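Local coordinates for protein adenylosuccinate lyase (Francisella tularensis subsp. tularensis SCHU S4, PDB 4EEI) that probably catalyses two fumarate-releasing steps of purine biosynthesis, including the cleavage of adenylosuccinate to AMP and fumarate, at residues Lys22-Glu27 with Lys86-Gly91. Sequence-based numbering, arbitrary orientation.
Sequences KMLEVE and KFFHFG
E27 and H89 meet through a short, nearly straight hydrogen bond: ND1 of H89 donates to OE2 of E27 at 2.5 Å, with an N-H...O angle of 166°. OE2 receives it through its syn lone pair and lies close to the imidazole plane, although the carboxylate is turned 56° from that plane. The E27 chain bends at chi2 (-83°), and the carboxylate meets the ring with OE2 and a water with OE1, the water O lying 2.7 Å from OE1 of E27. The water also donates to the backbone O of E27 and accepts from the backbone N of H89, with the water O 2.8 Å from H89 N. It therefore bridges the E27 carboxylate and carbonyl to the H89 backbone, alongside the direct ring-carboxylate bond. This is the tight part: E27 is buried, flanked by C73 of helix 68-77 and I97 of helix 94-131.

Close apolar packing continues onto F88, whose CZ lies 3.7 Å from CB of E27. The looser side is at L24, where CD1 of L24 meets the ring edge 4.0 Å from CZ of F88; both residues are partly exposed.

H89 sits about 5 Å from bound succinate, side chain to ligand. The in-plane His-carboxylate hydrogen bond to a buried glutamate would restrain rotation of the imidazole beside the ligand pocket of this fumarate-lyase-family enzyme.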
ATOM      1  N   LYS B  22      15.961 -12.803  25.537  1.00 22.94           N
ATOM      2  CA  LYS B  22      15.947 -11.344  25.640  1.00 23.24           C
ATOM      3  C   LYS B  22      14.937 -10.878  26.680  1.00 26.34           C
ATOM      4  O   LYS B  22      15.201  -9.925  27.422  1.00 26.03           O
ATOM      5  CB  LYS B  22      15.696 -10.704  24.267  1.00 26.14           C
ATOM      6  CG  LYS B  22      16.844 -10.940  23.260  1.00 28.02           C
ATOM      7  CD  LYS B  22      18.137 -10.259  23.707  1.00 30.84           C
ATOM      8  CE  LYS B  22      19.170 -11.243  24.242  1.00 38.55           C
ATOM      9  NZ  LYS B  22      19.844 -12.050  23.179  1.00 40.22           N
ATOM     10  N   MET B  23      13.793 -11.556  26.758  1.00 24.32           N
ATOM     11  CA  MET B  23      12.821 -11.255  27.811  1.00 28.20           C
ATOM     12  C   MET B  23      13.443 -11.446  29.192  1.00 25.63           C
ATOM     13  O   MET B  23      13.226 -10.642  30.109  1.00 28.06           O
ATOM     14  CB  MET B  23      11.574 -12.128  27.664  1.00 26.86           C
ATOM     15  CG  MET B  23      10.640 -11.675  26.542  1.00 29.49           C
ATOM     16  SD  MET B  23       9.203 -12.762  26.413  1.00 36.89           S
ATOM     17  CE  MET B  23       8.371 -12.042  24.982  1.00 41.19           C
ATOM     18  N   LEU B  24      14.235 -12.498  29.330  1.00 24.70           N
ATOM     19  CA  LEU B  24      14.902 -12.774  30.598  1.00 27.05           C
ATOM     20  C   LEU B  24      15.899 -11.673  30.947  1.00 26.28           C
ATOM     21  O   LEU B  24      15.977 -11.243  32.101  1.00 29.85           O
ATOM     22  CB  LEU B  24      15.599 -14.135  30.558  1.00 26.29           C
ATOM     23  CG  LEU B  24      16.335 -14.483  31.859  1.00 27.90           C
ATOM     24  CD1 LEU B  24      15.364 -14.567  33.037  1.00 28.50           C
ATOM     25  CD2 LEU B  24      17.108 -15.790  31.714  1.00 37.29           C
ATOM     26  N   GLU B  25      16.661 -11.217  29.957  1.00 25.26           N
ATOM     27  CA  GLU B  25      17.641 -10.156  30.181  1.00 27.17           C
ATOM     28  C   GLU B  25      16.953  -8.872  30.649  1.00 23.92           C
ATOM     29  O   GLU B  25      17.436  -8.185  31.554  1.00 25.68           O
ATOM     30  CB  GLU B  25      18.452  -9.888  28.905  1.00 26.14           C
ATOM     31  CG  GLU B  25      19.514  -8.804  29.088  1.00 33.08           C
ATOM     32  CD  GLU B  25      20.277  -8.472  27.808  1.00 36.21           C
ATOM     33  OE1 GLU B  25      20.161  -9.225  26.815  1.00 34.68           O
ATOM     34  OE2 GLU B  25      20.995  -7.446  27.800  1.00 35.40           O
ATOM     35  N   VAL B  26      15.818  -8.554  30.031  1.00 22.79           N
ATOM     36  CA  VAL B  26      15.020  -7.395  30.428  1.00 22.89           C
ATOM     37  C   VAL B  26      14.430  -7.535  31.834  1.00 26.23           C
ATOM     38  O   VAL B  26      14.473  -6.582  32.629  1.00 26.20           O
ATOM     39  CB  VAL B  26      13.920  -7.121  29.385  1.00 21.88           C
ATOM     40  CG1 VAL B  26      13.044  -5.967  29.817  1.00 23.81           C
ATOM     41  CG2 VAL B  26      14.562  -6.827  28.043  1.00 23.48           C
ATOM     42  N   GLU B  27      13.881  -8.708  32.149  1.00 24.00           N
ATOM     43  CA  GLU B  27      13.362  -8.963  33.496  1.00 25.26           C
ATOM     44  C   GLU B  27      14.456  -8.786  34.549  1.00 31.93           C
ATOM     45  O   GLU B  27      14.206  -8.278  35.644  1.00 30.42           O
ATOM     46  CB  GLU B  27      12.806 -10.391  33.616  1.00 27.68           C
ATOM     47  CG  GLU B  27      11.523 -10.677  32.834  1.00 29.12           C
ATOM     48  CD  GLU B  27      10.253 -10.247  33.570  1.00 39.00           C
ATOM     49  OE1 GLU B  27      10.345  -9.496  34.571  1.00 36.93           O
ATOM     50  OE2 GLU B  27       9.152 -10.666  33.141  1.00 42.14           O
ATOM     51  N   LYS B  86      10.545 -14.440  44.211  1.00 39.47           N
ATOM     52  CA  LYS B  86       9.511 -13.553  44.747  1.00 41.05           C
ATOM     53  C   LYS B  86       9.322 -12.231  43.991  1.00 41.47           C
ATOM     54  O   LYS B  86       8.188 -11.805  43.740  1.00 41.06           O
ATOM     55  CB  LYS B  86       9.769 -13.258  46.223  1.00 42.65           C
ATOM     56  CG  LYS B  86       8.739 -12.331  46.816  1.00 40.91           C
ATOM     57  CD  LYS B  86       8.749 -12.350  48.333  1.00 43.55           C
ATOM     58  CE  LYS B  86       7.557 -11.578  48.855  1.00 45.66           C
ATOM     59  NZ  LYS B  86       7.452 -11.557  50.343  1.00 46.31           N
ATOM     60  N   PHE B  87      10.424 -11.577  43.644  1.00 37.04           N
ATOM     61  CA  PHE B  87      10.334 -10.262  43.029  1.00 34.58           C
ATOM     62  C   PHE B  87      10.509 -10.324  41.520  1.00 34.12           C
ATOM     63  O   PHE B  87      10.645  -9.294  40.859  1.00 35.30           O
ATOM     64  CB  PHE B  87      11.335  -9.299  43.669  1.00 33.75           C
ATOM     65  CG  PHE B  87      10.982  -8.919  45.082  1.00 34.95           C
ATOM     66  CD1 PHE B  87      11.719  -9.401  46.156  1.00 36.65           C
ATOM     67  CD2 PHE B  87       9.897  -8.101  45.336  1.00 38.19           C
ATOM     68  CE1 PHE B  87      11.388  -9.056  47.454  1.00 39.60           C
ATOM     69  CE2 PHE B  87       9.561  -7.752  46.627  1.00 36.74           C
ATOM     70  CZ  PHE B  87      10.306  -8.230  47.691  1.00 38.66           C
ATOM     71  N   PHE B  88      10.492 -11.534  40.972  1.00 31.96           N
ATOM     72  CA  PHE B  88      10.551 -11.685  39.527  1.00 37.20           C
ATOM     73  C   PHE B  88       9.281 -11.084  38.935  1.00 35.16           C
ATOM     74  O   PHE B  88       8.174 -11.358  39.408  1.00 36.92           O
ATOM     75  CB  PHE B  88      10.698 -13.154  39.127  1.00 38.50           C
ATOM     76  CG  PHE B  88      11.162 -13.347  37.708  1.00 37.06           C
ATOM     77  CD1 PHE B  88      12.500 -13.182  37.377  1.00 31.97           C
ATOM     78  CD2 PHE B  88      10.259 -13.677  36.703  1.00 37.35           C
ATOM     79  CE1 PHE B  88      12.940 -13.355  36.068  1.00 33.30           C
ATOM     80  CE2 PHE B  88      10.689 -13.853  35.390  1.00 36.46           C
ATOM     81  CZ  PHE B  88      12.031 -13.689  35.072  1.00 33.61           C
ATOM     82  N   HIS B  89       9.455 -10.233  37.930  1.00 29.22           N
ATOM     83  CA  HIS B  89       8.332  -9.566  37.272  1.00 30.34           C
ATOM     84  C   HIS B  89       7.502  -8.746  38.264  1.00 36.52           C
ATOM     85  O   HIS B  89       6.286  -8.903  38.363  1.00 40.74           O
ATOM     86  CB  HIS B  89       7.458 -10.592  36.549  1.00 32.72           C
ATOM     87  CG  HIS B  89       6.579 -10.000  35.494  1.00 34.37           C
ATOM     88  ND1 HIS B  89       7.005  -9.802  34.197  1.00 34.95           N
ATOM     89  CD2 HIS B  89       5.299  -9.564  35.541  1.00 37.00           C
ATOM     90  CE1 HIS B  89       6.022  -9.268  33.491  1.00 35.63           C
ATOM     91  NE2 HIS B  89       4.977  -9.113  34.284  1.00 36.93           N
ATOM     92  N   PHE B  90       8.170  -7.869  39.000  1.00 31.41           N
ATOM     93  CA  PHE B  90       7.507  -7.074  40.013  1.00 30.85           C
ATOM     94  C   PHE B  90       7.312  -5.658  39.485  1.00 30.77           C
ATOM     95  O   PHE B  90       8.257  -5.051  38.977  1.00 30.45           O
ATOM     96  CB  PHE B  90       8.365  -7.072  41.280  1.00 32.45           C
ATOM     97  CG  PHE B  90       7.750  -6.356  42.439  1.00 36.95           C
ATOM     98  CD1 PHE B  90       8.044  -5.023  42.678  1.00 36.54           C
ATOM     99  CD2 PHE B  90       6.906  -7.021  43.313  1.00 38.99           C
ATOM    100  CE1 PHE B  90       7.498  -4.361  43.759  1.00 38.35           C
ATOM    101  CE2 PHE B  90       6.347  -6.362  44.399  1.00 41.66           C
ATOM    102  CZ  PHE B  90       6.643  -5.026  44.621  1.00 40.03           C
ATOM    103  N   GLY B  91       6.087  -5.148  39.569  1.00 27.20           N
ATOM    104  CA  GLY B  91       5.809  -3.766  39.203  1.00 28.74           C
ATOM    105  C   GLY B  91       5.644  -3.505  37.711  1.00 29.29           C
ATOM    106  O   GLY B  91       4.931  -2.577  37.315  1.00 32.21           O
TER
HETATM  107  O   HOH W   1      11.734  -8.975  36.879  1.00 29.02           O